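Local structure of VgrG protein (Vibrio cholerae, 4DTH) at residues L241-I247 and K270-W275; W252-E257 and S311-S315; Y248-W252 and N317-Y321. The protein carries an actin cross-linking toxin domain that binds ATP and magnesium, consistent with ATP-dependent cross-linking of G-actin. All coordinates share one frame; numbering follows the deposited sequence.

The three contacts sit on the same side of the chain's centre, inside the actin cross-linking domain. Along the chain, helix 221-245 ends in 241-247, the loop supplies 248-252 and then 252-257, helix 269-275 supplies 270-275, and helix 312-323, with its N-cap Ser-311, supplies 311-315 and 317-321. Contacts 2 and 3 share Trp-252 and helix 312-323, with centres about 9 Å apart. The centre of contact 1 lies about 15 Å from that of contact 2 and about 14 Å from that of contact 3; Ala-242 and Ile-247 touch Trp-252. The loop following helix 221-245 is thus packed against helix 312-323, while contact 1 leads through Lys-272 to the ATP pocket.

Contact 1: residues L241-I247 and K270-W275; sequences LAKKFGI and KVKNAW. With ATP (adenosine-5'-triphosphate), chain B; SO4 (sulfate ion), chain J; SO4 (sulfate ion), chain F.
Leu-241 and Phe-245 both carry CG anti to the carbonyl carbon (chi1 -65° in Leu-241), which sends their side chains from one helix face onto Val-271, Ala-274 and Trp-275. The motif is apolar helix-helix packing between the C-terminal end of helix 221-245 and the short helix 269-275. The segment axes come no closer than 11.3 Å and make an angle of 133° between their N-to-C directions, an inclined crossing. Leu-241 divides its two methyls between different partners. Leu-241 CD1 sits over a face of the Trp-275 indole, 3.6 Å from the centroid of the five-membered ring and 28° off its normal, a CH-pi contact. Leu-241 CD1 is only 3.2 Å from Trp-275 NE1, which marks tight packing, displaced toward the rim. Leu-241 CD2 instead meets Ala-274 CB at 3.6 Å and also lies in plane at the edge of the Phe-245 ring.

That ring is enclosed on both faces: Val-271 CG2 covers one, 3.9 Å from Phe-245 CG, and Lys-244 CG covers the other. Val-271 CG2 also receives the tip of Ile-247, with Ile-247 CD1 approaching to 3.9 Å, so one methyl serves two partners. Gly-246, the first residue beyond the helix, has positive phi, and Ile-247 N bonds back to Ala-242 O. No hydrogen bond joins the two segments; the evidence is of shape and apolar contact alone.

Trp-275 also stacks edge-to-face with Trp-200. From the other side of helix 269-275, the extended chain of Lys-272 reaches the ATP pocket. Lys-272 NZ donates at 3.0 Å to O3 of the chain F sulfate, probably from the crystallisation liquor. A weak hydrogen bond of 3.4 Å joins Lys-272 NZ to the gamma-phosphate oxygen O1G of ATP.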
loop_
_atom_site.group_PDB
_atom_site.type_symbol
_atom_site.label_atom_id
_atom_site.label_comp_id
_atom_site.label_asym_id
_atom_site.label_seq_id
_atom_site.Cartn_x
_atom_site.Cartn_y
_atom_site.Cartn_z
ATOM N N LEU A 241 17.407 8.940 -1.649
ATOM C CA LEU A 241 17.332 7.501 -1.907
ATOM C C LEU A 241 17.979 7.115 -3.227
ATOM O O LEU A 241 18.632 6.082 -3.283
ATOM C CB LEU A 241 15.885 7.001 -1.846
ATOM C CG LEU A 241 15.210 7.110 -0.477
ATOM C CD1 LEU A 241 13.734 6.851 -0.597
ATOM C CD2 LEU A 241 15.831 6.156 0.528
ATOM N N ALA A 242 17.820 7.948 -4.273
ATOM C CA ALA A 242 18.419 7.692 -5.591
ATOM C C ALA A 242 19.945 7.684 -5.466
ATOM O O ALA A 242 20.604 6.849 -6.076
ATOM C CB ALA A 242 17.981 8.764 -6.584
ATOM N N LYS A 243 20.495 8.585 -4.641
ATOM C CA LYS A 243 21.928 8.702 -4.388
ATOM C C LYS A 243 22.403 7.525 -3.539
ATOM O O LYS A 243 23.431 6.906 -3.841
ATOM C CB LYS A 243 22.174 10.021 -3.644
ATOM C CG LYS A 243 23.397 10.765 -4.089
ATOM C CD LYS A 243 23.571 12.001 -3.217
ATOM C CE LYS A 243 24.898 11.981 -2.507
ATOM N NZ LYS A 243 25.019 13.092 -1.532
ATOM N N LYS A 244 21.651 7.222 -2.463
ATOM C CA LYS A 244 21.968 6.142 -1.524
ATOM C C LYS A 244 21.967 4.768 -2.214
ATOM O O LYS A 244 22.934 3.995 -2.067
ATOM C CB LYS A 244 20.914 6.171 -0.396
ATOM C CG LYS A 244 20.890 4.990 0.540
ATOM C CD LYS A 244 22.076 4.974 1.447
ATOM C CE LYS A 244 21.930 3.940 2.521
ATOM N NZ LYS A 244 23.209 3.771 3.251
ATOM N N PHE A 245 20.899 4.472 -2.966
ATOM C CA PHE A 245 20.710 3.162 -3.589
ATOM C C PHE A 245 21.149 3.036 -5.049
ATOM O O PHE A 245 21.070 1.942 -5.604
ATOM C CB PHE A 245 19.257 2.707 -3.405
ATOM C CG PHE A 245 18.890 2.392 -1.971
ATOM C CD1 PHE A 245 19.300 1.202 -1.376
ATOM C CD2 PHE A 245 18.151 3.292 -1.212
ATOM C CE1 PHE A 245 18.955 0.909 -0.050
ATOM C CE2 PHE A 245 17.798 2.993 0.114
ATOM C CZ PHE A 245 18.203 1.805 0.684
ATOM N N GLY A 246 21.583 4.139 -5.652
ATOM C CA GLY A 246 22.013 4.155 -7.049
ATOM C C GLY A 246 20.860 3.826 -7.977
ATOM O O GLY A 246 20.924 2.858 -8.735
ATOM N N ILE A 247 19.783 4.622 -7.891
ATOM C CA ILE A 247 18.565 4.376 -8.670
ATOM C C ILE A 247 18.563 5.213 -9.943
ATOM O O ILE A 247 18.778 6.418 -9.872
ATOM C CB ILE A 247 17.301 4.664 -7.808
ATOM C CG1 ILE A 247 17.302 3.816 -6.506
ATOM C CG2 ILE A 247 16.005 4.423 -8.615
ATOM C CD1 ILE A 247 16.251 4.246 -5.465
ATOM N N LYS A 270 13.663 -2.831 -0.317
ATOM C CA LYS A 270 14.528 -2.101 0.606
ATOM C C LYS A 270 14.401 -0.583 0.470
ATOM O O LYS A 270 14.566 0.129 1.461
ATOM C CB LYS A 270 15.980 -2.597 0.606
ATOM C CG LYS A 270 16.779 -2.347 -0.641
ATOM C CD LYS A 270 18.124 -3.040 -0.481
ATOM C CE LYS A 270 18.741 -3.368 -1.797
ATOM N NZ LYS A 270 20.106 -3.932 -1.630
ATOM N N VAL A 271 14.076 -0.098 -0.744
ATOM C CA VAL A 271 13.866 1.333 -0.988
ATOM C C VAL A 271 12.542 1.743 -0.333
ATOM O O VAL A 271 12.490 2.757 0.367
ATOM C CB VAL A 271 13.941 1.710 -2.488
ATOM C CG1 VAL A 271 13.625 3.194 -2.707
ATOM C CG2 VAL A 271 15.313 1.364 -3.063
ATOM N N LYS A 272 11.483 0.938 -0.534
ATOM C CA LYS A 272 10.189 1.210 0.094
ATOM C C LYS A 272 10.333 1.223 1.624
ATOM O O LYS A 272 9.771 2.101 2.282
ATOM C CB LYS A 272 9.176 0.135 -0.319
ATOM C CG LYS A 272 8.706 0.211 -1.756
ATOM C CD LYS A 272 7.645 -0.888 -1.941
ATOM C CE LYS A 272 6.954 -0.848 -3.267
ATOM N NZ LYS A 272 5.893 -1.894 -3.341
ATOM N N ASN A 273 11.128 0.279 2.183
ATOM C CA ASN A 273 11.370 0.201 3.626
ATOM C C ASN A 273 12.068 1.445 4.163
ATOM O O ASN A 273 11.750 1.892 5.262
ATOM C CB ASN A 273 12.155 -1.061 3.982
ATOM C CG ASN A 273 11.324 -2.319 3.885
ATOM O OD1 ASN A 273 10.093 -2.278 3.771
ATOM N ND2 ASN A 273 11.981 -3.468 3.897
ATOM N N ALA A 274 12.982 2.030 3.365
ATOM C CA ALA A 274 13.712 3.238 3.743
ATOM C C ALA A 274 12.799 4.457 3.940
ATOM O O ALA A 274 13.145 5.334 4.723
ATOM C CB ALA A 274 14.802 3.541 2.735
ATOM N N TRP A 275 11.626 4.509 3.263
ATOM C CA TRP A 275 10.662 5.596 3.466
ATOM C C TRP A 275 10.024 5.486 4.866
ATOM O O TRP A 275 9.688 6.515 5.456
ATOM C CB TRP A 275 9.535 5.547 2.419
ATOM C CG TRP A 275 9.929 6.076 1.075
ATOM C CD1 TRP A 275 10.427 5.361 0.027
ATOM C CD2 TRP A 275 9.801 7.429 0.617
ATOM N NE1 TRP A 275 10.607 6.180 -1.061
ATOM C CE2 TRP A 275 10.276 7.465 -0.714
ATOM C CE3 TRP A 275 9.385 8.631 1.221
ATOM C CZ2 TRP A 275 10.344 8.649 -1.457
ATOM C CZ3 TRP A 275 9.425 9.803 0.474
ATOM C CH2 TRP A 275 9.900 9.807 -0.848
HETATM P PG ATP B . 2.020 -1.797 -3.972
HETATM O O1G ATP B . 2.597 -1.267 -2.698
HETATM O O2G ATP B . 2.034 -0.748 -5.048
HETATM O O3G ATP B . 2.762 -3.002 -4.475
HETATM P PB ATP B . -0.668 -2.740 -4.404
HETATM O O1B ATP B . -0.777 -2.073 -5.718
HETATM O O2B ATP B . -0.485 -4.221 -4.631
HETATM O O3B ATP B . 0.503 -2.200 -3.655
HETATM P PA ATP B . -2.852 -1.283 -3.347
HETATM O O1A ATP B . -2.293 -0.155 -4.122
HETATM O O2A ATP B . -4.253 -1.572 -3.893
HETATM O O3A ATP B . -1.994 -2.486 -3.541
HETATM O "O5'" ATP B . -2.900 -0.868 -1.797
HETATM C "C5'" ATP B . -3.655 -1.737 -0.936
HETATM C "C4'" ATP B . -3.770 -1.195 0.464
HETATM O "O4'" ATP B . -4.344 0.144 0.437
HETATM C "C3'" ATP B . -4.699 -2.014 1.362
HETATM O "O3'" ATP B . -4.264 -2.039 2.719
HETATM C "C2'" ATP B . -6.020 -1.273 1.204
HETATM O "O2'" ATP B . -6.974 -1.572 2.209
HETATM C "C1'" ATP B . -5.507 0.152 1.253
HETATM N N9 ATP B . -6.426 1.194 0.786
HETATM C C8 ATP B . -7.005 1.293 -0.450
HETATM N N7 ATP B . -7.778 2.345 -0.583
HETATM C C5 ATP B . -7.704 2.977 0.650
HETATM C C6 ATP B . -8.283 4.157 1.159
HETATM N N6 ATP B . -9.095 4.956 0.455
HETATM N N1 ATP B . -7.979 4.507 2.430
HETATM C C2 ATP B . -7.156 3.729 3.137
HETATM N N3 ATP B . -6.551 2.602 2.768
HETATM C C4 ATP B . -6.868 2.270 1.504
HETATM S S SO4 J . 22.538 12.961 1.044
HETATM O O1 SO4 J . 23.349 11.755 0.874
HETATM O O2 SO4 J . 23.130 14.049 0.265
HETATM O O3 SO4 J . 21.171 12.711 0.576
HETATM O O4 SO4 J . 22.513 13.317 2.470
HETATM S S SO4 F . 6.761 -5.153 -1.284
HETATM O O1 SO4 F . 6.362 -6.531 -1.591
HETATM O O2 SO4 F . 7.848 -5.168 -0.337
HETATM O O3 SO4 F . 7.145 -4.497 -2.520
HETATM O O4 SO4 F . 5.622 -4.434 -0.710
#

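Contact 2: residues W252-E257 and S311-S315; sequences WDPMSE and SESLS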
loop_
_atom_site.group_PDB
_atom_site.type_symbol
_atom_site.label_atom_id
_atom_site.label_comp_id
_atom_site.label_asym_id
_atom_site.label_seq_id
_atom_site.Cartn_x
_atom_site.Cartn_y
_atom_site.Cartn_z
ATOM N N TRP A 252 18.664 10.521 -15.118
ATOM C CA TRP A 252 19.813 10.562 -14.204
ATOM C C TRP A 252 20.444 9.197 -14.079
ATOM O O TRP A 252 19.754 8.207 -13.801
ATOM C CB TRP A 252 19.429 11.071 -12.808
ATOM C CG TRP A 252 20.609 11.222 -11.896
ATOM C CD1 TRP A 252 21.553 12.210 -11.934
ATOM C CD2 TRP A 252 20.956 10.379 -10.785
ATOM N NE1 TRP A 252 22.473 12.023 -10.928
ATOM C CE2 TRP A 252 22.109 10.932 -10.182
ATOM C CE3 TRP A 252 20.377 9.231 -10.209
ATOM C CZ2 TRP A 252 22.705 10.371 -9.047
ATOM C CZ3 TRP A 252 20.975 8.671 -9.087
ATOM C CH2 TRP A 252 22.117 9.247 -8.508
ATOM N N ASP A 253 21.764 9.160 -14.289
ATOM C CA ASP A 253 22.558 7.942 -14.227
ATOM C C ASP A 253 23.421 7.967 -12.962
ATOM O O ASP A 253 24.354 8.768 -12.876
ATOM C CB ASP A 253 23.414 7.810 -15.506
ATOM C CG ASP A 253 24.343 6.607 -15.551
ATOM O OD1 ASP A 253 24.354 5.818 -14.576
ATOM O OD2 ASP A 253 25.084 6.476 -16.535
ATOM N N PRO A 254 23.126 7.102 -11.960
ATOM C CA PRO A 254 23.949 7.088 -10.729
ATOM C C PRO A 254 25.439 6.848 -10.960
ATOM O O PRO A 254 26.267 7.404 -10.235
ATOM C CB PRO A 254 23.333 5.956 -9.904
ATOM C CG PRO A 254 22.600 5.100 -10.907
ATOM C CD PRO A 254 22.059 6.087 -11.899
ATOM N N MET A 255 25.781 6.069 -11.996
ATOM C CA MET A 255 27.172 5.782 -12.358
ATOM C C MET A 255 27.931 7.045 -12.807
ATOM O O MET A 255 29.148 7.111 -12.621
ATOM C CB MET A 255 27.260 4.641 -13.392
ATOM C CG MET A 255 26.876 3.267 -12.829
ATOM S SD MET A 255 28.078 2.598 -11.638
ATOM C CE MET A 255 29.421 2.094 -12.786
ATOM N N SER A 256 27.210 8.088 -13.298
ATOM C CA SER A 256 27.814 9.369 -13.693
ATOM C C SER A 256 28.328 10.142 -12.465
ATOM O O SER A 256 29.168 11.029 -12.598
ATOM C CB SER A 256 26.826 10.212 -14.495
ATOM O OG SER A 256 25.868 10.842 -13.661
ATOM N N GLU A 257 27.826 9.792 -11.269
ATOM C CA GLU A 257 28.243 10.394 -10.012
ATOM C C GLU A 257 29.000 9.370 -9.159
ATOM O O GLU A 257 29.093 9.511 -7.936
ATOM C CB GLU A 257 27.048 11.017 -9.276
ATOM C CG GLU A 257 26.528 12.260 -9.986
ATOM C CD GLU A 257 25.396 13.016 -9.331
ATOM O OE1 GLU A 257 25.311 13.009 -8.082
ATOM O OE2 GLU A 257 24.603 13.643 -10.069
ATOM N N SER A 311 23.117 17.515 -7.118
ATOM C CA SER A 311 23.672 17.937 -8.405
ATOM C C SER A 311 22.560 18.452 -9.299
ATOM O O SER A 311 21.389 18.100 -9.078
ATOM C CB SER A 311 24.364 16.761 -9.082
ATOM O OG SER A 311 23.403 15.801 -9.496
ATOM N N GLU A 312 22.916 19.284 -10.293
ATOM C CA GLU A 312 21.959 19.816 -11.260
ATOM C C GLU A 312 21.187 18.691 -11.951
ATOM O O GLU A 312 19.963 18.761 -12.027
ATOM C CB GLU A 312 22.643 20.740 -12.298
ATOM C CG GLU A 312 21.723 21.230 -13.418
ATOM C CD GLU A 312 20.454 21.971 -13.040
ATOM O OE1 GLU A 312 20.312 22.388 -11.866
ATOM O OE2 GLU A 312 19.608 22.178 -13.938
ATOM N N SER A 313 21.897 17.653 -12.421
ATOM C CA SER A 313 21.289 16.512 -13.109
ATOM C C SER A 313 20.296 15.750 -12.222
ATOM O O SER A 313 19.170 15.511 -12.643
ATOM C CB SER A 313 22.342 15.580 -13.688
ATOM O OG SER A 313 21.673 14.529 -14.369
ATOM N N LEU A 314 20.689 15.434 -10.980
ATOM C CA LEU A 314 19.774 14.728 -10.084
ATOM C C LEU A 314 18.553 15.596 -9.756
ATOM O O LEU A 314 17.434 15.093 -9.829
ATOM C CB LEU A 314 20.493 14.240 -8.813
ATOM C CG LEU A 314 19.667 13.438 -7.795
ATOM C CD1 LEU A 314 18.937 12.226 -8.446
ATOM C CD2 LEU A 314 20.543 13.005 -6.632
ATOM N N SER A 315 18.769 16.896 -9.467
ATOM C CA SER A 315 17.700 17.846 -9.148
ATOM C C SER A 315 16.683 17.978 -10.299
ATOM O O SER A 315 15.485 17.881 -10.057
ATOM C CB SER A 315 18.287 19.212 -8.802
ATOM O OG SER A 315 19.155 19.147 -7.683
HETATM O O HOH W 1 23.142 11.658 -15.162
HETATM O O HOH W 2 23.892 15.007 -6.111
#
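Trp-252 meets Leu-314 and Ser-313 with almost the whole length of its side chain. At the root, Trp-252 CB packs 3.8 Å from Asn-317 CB, farther along helix 312-323. CG stands anti to the backbone N (chi1 -175°), carrying the indole along the first turn of that helix. Trp-252 CD1 reaches this turn, with Ser-313 OG at the ring edge 3.4 Å away and Leu-314 N close by. Trp-252 NE1 touches Leu-314 CB but spends its proton on Glu-257 OE2, at 2.8 Å with an N-H...O angle of 166°; the acceptor lies in the indole plane. Over the six-membered ring of Trp-252, Leu-314 CD1 stands 3.8 Å from the centroid, a CH-pi contact centred on the face, while Pro-254 N lies over the opposite face, toward the rim. At the far rim, Trp-252 CZ3 packs against Ile-247 O.

Glu-257 OE2 is gripped twice, from opposite faces of its carboxylate. Trp-252 NE1 comes from above the plane, 68° out of it, whereas Ser-311 OG donates to Glu-257 OE2 on the syn side at the short distance of 2.5 Å. Because Ser-311 OG also accepts from Leu-314 N at 3.1 Å, the serine relays between the carboxylate and a backbone amide. A water bridges Glu-257 OE1 to Ser-311 N, giving the second carboxylate oxygen a route to the same helix start. A negative charge there would probably be stabilised by the helix dipole.

On the loop side, Asp-253 OD1 accepts from Met-255 N in an Asx turn that leads into the 3-10 segment 254-256. Across the contact, the arrangement is that of a serine N-cap at the start of helix 312-323, its hydroxyl held by a loop glutamate.

Contact 3: residues Y248-W252 and N317-Y321; sequences YINEW and NVFQY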
loop_
_atom_site.group_PDB
_atom_site.type_symbol
_atom_site.label_atom_id
_atom_site.label_comp_id
_atom_site.label_asym_id
_atom_site.label_seq_id
_atom_site.Cartn_x
_atom_site.Cartn_y
_atom_site.Cartn_z
ATOM N N TYR A 248 18.217 4.586 -11.087
ATOM C CA TYR A 248 18.079 5.330 -12.345
ATOM C C TYR A 248 16.703 6.009 -12.311
ATOM O O TYR A 248 15.683 5.317 -12.348
ATOM C CB TYR A 248 18.168 4.369 -13.543
ATOM C CG TYR A 248 19.590 3.962 -13.849
ATOM C CD1 TYR A 248 20.215 2.942 -13.133
ATOM C CD2 TYR A 248 20.318 4.601 -14.847
ATOM C CE1 TYR A 248 21.541 2.589 -13.383
ATOM C CE2 TYR A 248 21.636 4.243 -15.122
ATOM C CZ TYR A 248 22.245 3.240 -14.383
ATOM O OH TYR A 248 23.541 2.881 -14.656
ATOM N N ILE A 249 16.697 7.362 -12.188
ATOM C CA ILE A 249 15.502 8.232 -12.154
ATOM C C ILE A 249 15.483 9.034 -13.431
ATOM O O ILE A 249 16.380 9.852 -13.633
ATOM C CB ILE A 249 15.490 9.234 -10.944
ATOM C CG1 ILE A 249 15.759 8.562 -9.585
ATOM C CG2 ILE A 249 14.216 10.126 -10.941
ATOM C CD1 ILE A 249 14.664 7.716 -9.022
ATOM N N ASN A 250 14.437 8.858 -14.270
ATOM C CA ASN A 250 14.307 9.609 -15.530
ATOM C C ASN A 250 15.581 9.397 -16.354
ATOM O O ASN A 250 15.940 8.246 -16.608
ATOM C CB ASN A 250 14.025 11.113 -15.271
ATOM C CG ASN A 250 12.695 11.585 -15.724
ATOM O OD1 ASN A 250 11.755 10.802 -15.917
ATOM N ND2 ASN A 250 12.582 12.895 -15.823
ATOM N N GLU A 251 16.338 10.482 -16.615
ATOM C CA GLU A 251 17.590 10.422 -17.364
ATOM C C GLU A 251 18.839 10.476 -16.464
ATOM O O GLU A 251 19.949 10.445 -16.984
ATOM C CB GLU A 251 17.630 11.503 -18.459
ATOM C CG GLU A 251 16.697 11.216 -19.627
ATOM C CD GLU A 251 16.595 12.330 -20.652
ATOM O OE1 GLU A 251 17.627 12.668 -21.277
ATOM O OE2 GLU A 251 15.473 12.848 -20.849
ATOM N N TRP A 252 18.664 10.521 -15.118
ATOM C CA TRP A 252 19.813 10.562 -14.204
ATOM C C TRP A 252 20.444 9.197 -14.079
ATOM O O TRP A 252 19.754 8.207 -13.801
ATOM C CB TRP A 252 19.429 11.071 -12.808
ATOM C CG TRP A 252 20.609 11.222 -11.896
ATOM C CD1 TRP A 252 21.553 12.210 -11.934
ATOM C CD2 TRP A 252 20.956 10.379 -10.785
ATOM N NE1 TRP A 252 22.473 12.023 -10.928
ATOM C CE2 TRP A 252 22.109 10.932 -10.182
ATOM C CE3 TRP A 252 20.377 9.231 -10.209
ATOM C CZ2 TRP A 252 22.705 10.371 -9.047
ATOM C CZ3 TRP A 252 20.975 8.671 -9.087
ATOM C CH2 TRP A 252 22.117 9.247 -8.508
ATOM N N ASN A 317 16.243 15.921 -12.927
ATOM C CA ASN A 317 15.601 14.641 -13.168
ATOM C C ASN A 317 14.512 14.281 -12.161
ATOM O O ASN A 317 13.462 13.800 -12.571
ATOM C CB ASN A 317 16.630 13.538 -13.359
ATOM C CG ASN A 317 17.201 13.577 -14.758
ATOM O OD1 ASN A 317 16.529 13.194 -15.722
ATOM N ND2 ASN A 317 18.416 14.103 -14.908
ATOM N N VAL A 318 14.737 14.550 -10.862
ATOM C CA VAL A 318 13.742 14.286 -9.812
ATOM C C VAL A 318 12.558 15.248 -10.021
ATOM O O VAL A 318 11.409 14.806 -10.011
ATOM C CB VAL A 318 14.344 14.387 -8.373
ATOM C CG1 VAL A 318 13.243 14.415 -7.306
ATOM C CG2 VAL A 318 15.320 13.235 -8.100
ATOM N N PHE A 319 12.848 16.547 -10.234
ATOM C CA PHE A 319 11.802 17.548 -10.463
ATOM C C PHE A 319 10.915 17.165 -11.654
ATOM O O PHE A 319 9.703 17.074 -11.474
ATOM C CB PHE A 319 12.395 18.966 -10.609
ATOM C CG PHE A 319 11.337 20.046 -10.672
ATOM C CD1 PHE A 319 10.755 20.403 -11.885
ATOM C CD2 PHE A 319 10.894 20.680 -9.513
ATOM C CE1 PHE A 319 9.748 21.376 -11.938
ATOM C CE2 PHE A 319 9.895 21.661 -9.570
ATOM C CZ PHE A 319 9.332 22.002 -10.783
ATOM N N GLN A 320 11.508 16.874 -12.836
ATOM C CA GLN A 320 10.769 16.485 -14.049
ATOM C C GLN A 320 9.984 15.189 -13.853
ATOM O O GLN A 320 8.833 15.095 -14.285
ATOM C CB GLN A 320 11.716 16.352 -15.263
ATOM C CG GLN A 320 10.972 16.245 -16.613
ATOM C CD GLN A 320 11.786 15.688 -17.768
ATOM O OE1 GLN A 320 12.904 15.185 -17.610
ATOM N NE2 GLN A 320 11.214 15.731 -18.964
ATOM N N TYR A 321 10.609 14.186 -13.202
ATOM C CA TYR A 321 9.982 12.907 -12.941
ATOM C C TYR A 321 8.628 13.100 -12.247
ATOM O O TYR A 321 7.622 12.576 -12.719
ATOM C CB TYR A 321 10.905 12.018 -12.088
ATOM C CG TYR A 321 10.270 10.701 -11.713
ATOM C CD1 TYR A 321 10.192 9.655 -12.631
ATOM C CD2 TYR A 321 9.747 10.493 -10.437
ATOM C CE1 TYR A 321 9.598 8.440 -12.293
ATOM C CE2 TYR A 321 9.150 9.284 -10.088
ATOM C CZ TYR A 321 9.082 8.259 -11.019
ATOM O OH TYR A 321 8.508 7.068 -10.680
#
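The Tyr-321 ring receives Asn-250 OD1 at its edge, near the ring plane, 3.8 Å from Tyr-321 CD1; the Asn-250 amide stands nearly perpendicular to the ring. In the conformer given, Ile-249 CG2 approaches the same tyrosine obliquely and lies 4.0 Å from Tyr-321 CB. The amide of Asn-250 meets a second flat group, that of Gln-320, with the two planes 78° apart. Asn-250 ND2 is 2.9 Å from Gln-320 OE1, yet the angle is poor, so the pair counts as a close polar contact and not as a hydrogen bond.

The third amide, of Asn-317, makes the hydrogen bond between the segments. Its CG lies anti to the carbonyl carbon (chi1 -79°), which brings the amide to the peptide N-H of Glu-251. There Asn-317 OD1 accepts from Glu-251 N at 2.9 Å, with the donor 55° out of the carbonyl plane. Asn-250 CB rests 3.3 Å from Asn-317 OD1. The other end of the amide is fixed by ND2 donating to Ser-313 O, one turn earlier, and this sets which way the amide is flipped.

The receiving loop is a type II' beta turn from Ile-249 to Trp-252, closed by Trp-252 N bonding to Ile-249 O at 2.8 Å; Asn-250 occupies its second position with positive phi. A helix asparagine thus binds a backbone N-H inside the turn. Asn-317 CB adds packing against Ile-249 O at 3.7 Å.

Tyr-321 OH reaches past the contact to Glu-327 O. Ile-249 leans on Ala-242 of helix 221-245 and Val-318 on Tyr-235 of that same helix, so the turn is fitted between the end of helix 221-245 and the flank of helix 312-323.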